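Alanine racemase (Acinetobacter baumannii, PDB 4QHR) belongs to the alanine racemase family, combining an N-terminal TIM-barrel domain with a C-terminal domain rich in beta strands. Local coordinates at residues Thr5-Arg10 / Thr235-Ile240. Numbering follows the deposited sequence.
Sequences TVYIDR and TFTAEI
Thr5 and Tyr7 pair antiparallel with Thr237 and Thr235: the N-to-C directions of strands 5-8 and 235-240 differ by 151° and their axes come within 4.9 Å. Both are hydrogen-bonded pairs. In the first, Thr5 N bonds Thr237 O and Thr237 N bonds Thr5 O, each at 2.9 Å; in the second, Tyr7 N bonds Thr235 O and Thr235 N bonds Tyr7 O. Between them, Val6 and Phe236 form the non-hydrogen-bonded pair.

The threonines and Tyr7 share one face of the sheet. Thr5 and Thr237 stand side by side, but Thr5 OG1 and Thr237 OG1 are 4.1 Å apart, too far for a direct hydroxyl bond; a water bridges them, 2.9 Å from Thr5 OG1 and 2.8 Å from Thr237 OG1. Thr237 OG1 sits between its own backbone N and carbonyl carbon (chi1 76°), a position from which it also meets the edge of the Tyr7 ring, 3.4 Å from Tyr7 CE1. With CG anti to the carbonyl carbon (chi1 -64°), Tyr7 lays this ring beside Thr5, whose CG2 is 3.4 Å above the ring plane and toward the rim. On the opposite face of the sheet, Val6 CG2 touches Phe236 CD1 obliquely at 3.8 Å.

Strand 5-8 lies between 234-246 and the parallel strand 352-355, with Val6 bonded through its backbone to Val352 and Gln354. The contact thus joins the N-terminal strand to the C-terminal domain's sheet; Trp323 meets the Phe236 ring, Gln319 of strand 319-321 touches Tyr7 and Thr237, and Asp9 N-caps helix 10-23 through Ala12 N.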
ATOM      1  N   THR A   5      -4.699 -11.411  -7.046  1.00  8.70           N
ATOM      2  CA  THR A   5      -3.422 -12.002  -7.452  1.00  8.22           C
ATOM      3  C   THR A   5      -2.448 -11.014  -8.142  1.00  8.15           C
ATOM      4  O   THR A   5      -2.828 -10.173  -8.926  1.00  8.24           O
ATOM      5  CB  THR A   5      -3.724 -13.146  -8.407  1.00  8.50           C
ATOM      6  OG1 THR A   5      -4.755 -13.957  -7.847  1.00  8.82           O
ATOM      7  CG2 THR A   5      -2.511 -14.032  -8.634  1.00  8.35           C
ATOM      8  N   VAL A   6      -1.182 -11.160  -7.815  1.00  8.06           N
ATOM      9  CA  VAL A   6      -0.083 -10.359  -8.350  1.00  8.01           C
ATOM     10  C   VAL A   6       0.835 -11.359  -9.061  1.00  8.14           C
ATOM     11  O   VAL A   6       1.420 -12.229  -8.398  1.00  8.25           O
ATOM     12  CB  VAL A   6       0.682  -9.649  -7.254  1.00  7.84           C
ATOM     13  CG1 VAL A   6       1.996  -9.058  -7.772  1.00  7.78           C
ATOM     14  CG2 VAL A   6      -0.172  -8.547  -6.584  1.00  7.86           C
ATOM     15  N   TYR A   7       0.909 -11.235 -10.375  1.00  8.42           N
ATOM     16  CA  TYR A   7       1.700 -12.105 -11.268  1.00  9.14           C
ATOM     17  C   TYR A   7       2.923 -11.344 -11.688  1.00  9.07           C
ATOM     18  O   TYR A   7       2.808 -10.172 -12.028  1.00  8.55           O
ATOM     19  CB  TYR A   7       0.943 -12.428 -12.572  1.00  9.62           C
ATOM     20  CG  TYR A   7      -0.321 -13.216 -12.405  1.00 10.27           C
ATOM     21  CD1 TYR A   7      -1.543 -12.573 -12.219  1.00 10.91           C
ATOM     22  CD2 TYR A   7      -0.307 -14.564 -12.436  1.00 10.55           C
ATOM     23  CE1 TYR A   7      -2.714 -13.274 -12.073  1.00 11.63           C
ATOM     24  CE2 TYR A   7      -1.466 -15.273 -12.268  1.00 11.43           C
ATOM     25  CZ  TYR A   7      -2.670 -14.616 -12.096  1.00 11.66           C
ATOM     26  OH  TYR A   7      -3.834 -15.296 -11.938  1.00 13.18           O
ATOM     27  N   ILE A   8       4.056 -12.021 -11.708  1.00  9.36           N
ATOM     28  CA  ILE A   8       5.335 -11.438 -12.083  1.00 10.44           C
ATOM     29  C   ILE A   8       5.950 -12.232 -13.236  1.00 10.89           C
ATOM     30  O   ILE A   8       6.322 -13.406 -13.048  1.00 11.97           O
ATOM     31  CB  ILE A   8       6.319 -11.440 -10.869  1.00 11.05           C
ATOM     32  CG1 ILE A   8       5.708 -10.792  -9.633  1.00 11.41           C
ATOM     33  CG2 ILE A   8       7.615 -10.724 -11.251  1.00 11.48           C
ATOM     34  CD1 ILE A   8       5.505  -9.270  -9.796  1.00 11.80           C
ATOM     35  N   ASP A   9       6.085 -11.608 -14.398  1.00 10.94           N
ATOM     36  CA  ASP A   9       6.614 -12.217 -15.656  1.00 12.01           C
ATOM     37  C   ASP A   9       8.144 -12.096 -15.726  1.00 11.44           C
ATOM     38  O   ASP A   9       8.669 -11.013 -15.937  1.00 10.65           O
ATOM     39  CB  ASP A   9       5.887 -11.559 -16.815  1.00 13.45           C
ATOM     40  CG  ASP A   9       6.373 -11.959 -18.207  1.00 15.86           C
ATOM     41  OD1 ASP A   9       7.231 -12.833 -18.447  1.00 15.63           O
ATOM     42  OD2 ASP A   9       5.805 -11.310 -19.129  1.00 18.77           O
ATOM     43  N   ARG A  10       8.829 -13.231 -15.503  1.00 11.13           N
ATOM     44  CA  ARG A  10      10.329 -13.317 -15.483  1.00 11.29           C
ATOM     45  C   ARG A  10      10.912 -13.028 -16.861  1.00 10.95           C
ATOM     46  O   ARG A  10      11.944 -12.418 -17.004  1.00 10.77           O
ATOM     47  CB  ARG A  10      10.813 -14.716 -15.006  1.00 11.27           C
ATOM     48  N   THR A 235       1.236  -8.111 -13.564  1.00  7.25           N
ATOM     49  CA  THR A 235      -0.217  -8.063 -13.761  1.00  7.46           C
ATOM     50  C   THR A 235      -0.936  -8.218 -12.423  1.00  7.49           C
ATOM     51  O   THR A 235      -0.674  -9.186 -11.646  1.00  7.85           O
ATOM     52  CB  THR A 235      -0.664  -9.130 -14.752  1.00  7.52           C
ATOM     53  OG1 THR A 235       0.133  -8.993 -15.924  1.00  7.51           O
ATOM     54  CG2 THR A 235      -2.124  -8.885 -15.149  1.00  7.51           C
ATOM     55  N   PHE A 236      -1.859  -7.303 -12.134  1.00  7.45           N
ATOM     56  CA  PHE A 236      -2.589  -7.291 -10.853  1.00  7.55           C
ATOM     57  C   PHE A 236      -4.041  -7.625 -11.228  1.00  8.06           C
ATOM     58  O   PHE A 236      -4.692  -6.867 -11.955  1.00  7.83           O
ATOM     59  CB  PHE A 236      -2.434  -5.900 -10.218  1.00  7.64           C
ATOM     60  CG  PHE A 236      -3.045  -5.717  -8.829  1.00  7.69           C
ATOM     61  CD1 PHE A 236      -3.243  -6.772  -7.917  1.00  7.72           C
ATOM     62  CD2 PHE A 236      -3.365  -4.446  -8.413  1.00  7.92           C
ATOM     63  CE1 PHE A 236      -3.785  -6.518  -6.649  1.00  7.75           C
ATOM     64  CE2 PHE A 236      -3.912  -4.190  -7.172  1.00  7.82           C
ATOM     65  CZ  PHE A 236      -4.132  -5.223  -6.296  1.00  7.98           C
ATOM     66  N   THR A 237      -4.523  -8.780 -10.749  1.00  8.57           N
ATOM     67  CA  THR A 237      -5.899  -9.236 -11.028  1.00  8.76           C
ATOM     68  C   THR A 237      -6.800  -9.497  -9.821  1.00  8.89           C
ATOM     69  O   THR A 237      -6.360  -9.656  -8.699  1.00  8.94           O
ATOM     70  CB  THR A 237      -5.917 -10.495 -11.933  1.00  8.58           C
ATOM     71  OG1 THR A 237      -5.555 -11.670 -11.186  1.00  8.72           O
ATOM     72  CG2 THR A 237      -4.995 -10.288 -13.152  1.00  9.01           C
ATOM     73  N   ALA A 238      -8.114  -9.519 -10.093  1.00  9.24           N
ATOM     74  CA  ALA A 238      -9.119  -9.964  -9.146  1.00  9.45           C
ATOM     75  C   ALA A 238     -10.304 -10.561  -9.964  1.00  9.86           C
ATOM     76  O   ALA A 238     -10.177 -10.782 -11.158  1.00 11.29           O
ATOM     77  CB  ALA A 238      -9.549  -8.822  -8.208  1.00  9.17           C
ATOM     78  N   GLU A 239     -11.410 -10.872  -9.331  1.00 10.08           N
ATOM     79  CA  GLU A 239     -12.545 -11.477 -10.007  1.00 10.26           C
ATOM     80  C   GLU A 239     -13.848 -10.803  -9.636  1.00  9.77           C
ATOM     81  O   GLU A 239     -14.004 -10.153  -8.573  1.00  9.45           O
ATOM     82  CB  GLU A 239     -12.636 -13.004  -9.683  1.00 10.74           C
ATOM     83  CG  GLU A 239     -11.661 -13.844 -10.505  1.00 11.61           C
ATOM     84  CD  GLU A 239     -11.766 -15.309 -10.167  1.00 12.81           C
ATOM     85  OE1 GLU A 239     -12.764 -15.702  -9.483  1.00 14.21           O
ATOM     86  OE2 GLU A 239     -10.865 -16.053 -10.581  1.00 13.53           O
ATOM     87  N   ILE A 240     -14.789 -10.956 -10.548  1.00  9.76           N
ATOM     88  CA  ILE A 240     -16.175 -10.546 -10.291  1.00  9.92           C
ATOM     89  C   ILE A 240     -16.861 -11.436  -9.258  1.00  9.56           C
ATOM     90  O   ILE A 240     -16.918 -12.634  -9.414  1.00  9.35           O
ATOM     91  CB  ILE A 240     -16.987 -10.466 -11.583  1.00 10.04           C
ATOM     92  CG1 ILE A 240     -16.451  -9.276 -12.374  1.00 10.38           C
ATOM     93  CG2 ILE A 240     -18.467 -10.280 -11.239  1.00 10.04           C
ATOM     94  CD1 ILE A 240     -17.010  -9.112 -13.781  1.00 10.74           C
TER
HETATM   95  O   HOH W   1      -7.113 -12.850  -9.114  1.00 13.19           O